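Local coordinates for protein carbohydrate binding family 6 (Clostridium thermocellum, PDB 5A8C) that probably removes alpha-L-arabinofuranosyl side groups from arabinose-containing polysaccharides as a family 43 glycoside hydrolase with a five-bladed beta-propeller fold, at residues P30-Q34 and R35-D39. Residues are numbered along the deposited sequence; the frame is centred on the assembly and turned at random. Where two conformers were deposited one is given.
Sequences PIFSQ and RFTAD
The Phe32 ring meets both Arg35 and Thr37 at the bend that leads the chain into strand 36-45, the first strand of a four-stranded antiparallel blade in this five-bladed beta-propeller. With CG anti to the backbone N (chi1 -179°), the far end of the ring comes close to the residues that follow. Its CE2 atom lies 3.6 Å from the backbone O of Arg35, and its edge meets the methyl of Thr37, CE2 to CG2 being 3.9 Å. One face of the ring lies against the chain itself, the backbone N of Gln34 standing 4.1 Å above its centre.

Arg35 can be followed outward. CB and CG run beside the preceding peptide group, CG 3.3 Å from the O of Gln34. The chain bends at chi3 (-52°), which turns the guanidinium back over the loop: NE forms a salt bridge with Glu87 and NH1 another with Asp84, both on strand 83-90 at the far edge of the same blade. The Phe32 CZ atom sits under one guanidinium face, 3.9 Å from NH2, but the two planes stand 75° apart, so CZ points at that face and the two groups do not stack flat. NH1 also touches CB of Gln34.

A water bridges the inside of the bend. It donates to the O of Phe32 and to the O of Arg35 and accepts from OG1 of Thr37, linking the loop to the strand through three bonds. The same threonine oxygen is hydrogen-bonded to the backbone N of Val301, in strand 300-306 near the end of the chain. The bond from Thr37 OG1 to the water measures 2.7 Å.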
loop_
_atom_site.group_PDB
_atom_site.type_symbol
_atom_site.label_atom_id
_atom_site.label_comp_id
_atom_site.label_asym_id
_atom_site.label_seq_id
_atom_site.Cartn_x
_atom_site.Cartn_y
_atom_site.Cartn_z
ATOM N N PRO A 30 4.147 -10.364 -17.160
ATOM C CA PRO A 30 4.263 -9.617 -15.905
ATOM C C PRO A 30 5.690 -9.068 -15.701
ATOM O O PRO A 30 6.647 -9.569 -16.280
ATOM C CB PRO A 30 3.887 -10.636 -14.861
ATOM C CG PRO A 30 4.216 -11.928 -15.475
ATOM C CD PRO A 30 3.968 -11.796 -16.921
ATOM N N ILE A 31 5.814 -8.029 -14.876
ATOM C CA ILE A 31 7.109 -7.414 -14.670
ATOM C C ILE A 31 8.051 -8.209 -13.799
ATOM O O ILE A 31 9.272 -8.059 -13.915
ATOM C CB ILE A 31 7.006 -5.943 -14.158
ATOM C CG1 ILE A 31 6.413 -5.842 -12.750
ATOM C CG2 ILE A 31 6.254 -5.070 -15.148
ATOM C CD1 ILE A 31 6.473 -4.446 -12.179
ATOM N N PHE A 32 7.518 -9.034 -12.893
ATOM C CA PHE A 32 8.328 -9.722 -11.879
ATOM C C PHE A 32 7.649 -10.989 -11.454
ATOM O O PHE A 32 6.559 -10.946 -10.861
ATOM C CB PHE A 32 8.556 -8.811 -10.663
ATOM C CG PHE A 32 9.393 -9.442 -9.604
ATOM C CD1 PHE A 32 10.760 -9.664 -9.800
ATOM C CD2 PHE A 32 8.836 -9.849 -8.408
ATOM C CE1 PHE A 32 11.525 -10.251 -8.823
ATOM C CE2 PHE A 32 9.608 -10.436 -7.429
ATOM C CZ PHE A 32 10.962 -10.637 -7.624
ATOM N N SER A 33 8.275 -12.117 -11.721
ATOM C CA SER A 33 7.653 -13.410 -11.399
ATOM C C SER A 33 8.503 -14.304 -10.528
ATOM O O SER A 33 8.104 -15.434 -10.278
ATOM C CB SER A 33 7.266 -14.186 -12.668
ATOM O OG SER A 33 8.417 -14.407 -13.416
ATOM N N GLN A 34 9.650 -13.813 -10.058
ATOM C CA GLN A 34 10.553 -14.701 -9.311
ATOM C C GLN A 34 9.925 -15.286 -8.068
ATOM O O GLN A 34 10.123 -16.457 -7.748
ATOM C CB GLN A 34 11.819 -13.984 -8.933
ATOM C CG GLN A 34 12.622 -13.501 -10.086
ATOM C CD GLN A 34 13.095 -14.653 -10.969
ATOM O OE1 GLN A 34 13.688 -15.629 -10.455
ATOM N NE2 GLN A 34 12.765 -14.613 -12.262
ATOM N N ARG A 35 9.226 -14.431 -7.322
ATOM C CA ARG A 35 8.515 -14.758 -6.127
ATOM C C ARG A 35 7.200 -14.015 -6.192
ATOM O O ARG A 35 7.097 -13.031 -6.913
ATOM C CB ARG A 35 9.322 -14.368 -4.874
ATOM C CG ARG A 35 10.640 -15.100 -4.738
ATOM C CD ARG A 35 11.519 -14.690 -3.570
ATOM N NE ARG A 35 11.753 -13.265 -3.513
ATOM C CZ ARG A 35 12.499 -12.572 -4.355
ATOM N NH1 ARG A 35 13.148 -13.131 -5.364
ATOM N NH2 ARG A 35 12.610 -11.281 -4.199
ATOM N N PHE A 36 6.205 -14.460 -5.419
ATOM C CA PHE A 36 4.895 -13.803 -5.458
ATOM C C PHE A 36 4.893 -12.530 -4.601
ATOM O O PHE A 36 5.502 -12.480 -3.524
ATOM C CB PHE A 36 3.826 -14.815 -5.006
ATOM C CG PHE A 36 3.707 -15.986 -5.948
ATOM C CD1 PHE A 36 3.157 -15.788 -7.207
ATOM C CD2 PHE A 36 4.160 -17.244 -5.595
ATOM C CE1 PHE A 36 3.083 -16.848 -8.104
ATOM C CE2 PHE A 36 4.101 -18.297 -6.511
ATOM C CZ PHE A 36 3.548 -18.090 -7.748
ATOM N N THR A 37 4.198 -11.520 -5.115
ATOM C CA THR A 37 4.210 -10.174 -4.533
ATOM C C THR A 37 2.823 -9.583 -4.597
ATOM O O THR A 37 2.057 -9.796 -5.544
ATOM C CB THR A 37 5.176 -9.247 -5.345
ATOM O OG1 THR A 37 4.908 -9.262 -6.740
ATOM C CG2 THR A 37 6.630 -9.629 -5.070
ATOM N N ALA A 38 2.495 -8.761 -3.582
ATOM C CA ALA A 38 1.160 -8.179 -3.462
ATOM C C ALA A 38 1.238 -6.812 -2.772
ATOM O O ALA A 38 2.266 -6.433 -2.190
ATOM C CB ALA A 38 0.247 -9.080 -2.638
ATOM N N ASP A 39 0.138 -6.088 -2.867
ATOM C CA ASP A 39 -0.045 -4.873 -2.008
ATOM C C ASP A 39 1.076 -3.862 -2.155
ATOM O O ASP A 39 1.667 -3.404 -1.174
ATOM C CB ASP A 39 -0.176 -5.271 -0.529
ATOM C CG ASP A 39 -1.131 -6.400 -0.290
ATOM O OD1 ASP A 39 -2.193 -6.456 -0.924
ATOM O OD2 ASP A 39 -0.802 -7.229 0.640
HETATM O O HOH W 1 5.445 -11.437 -8.307
#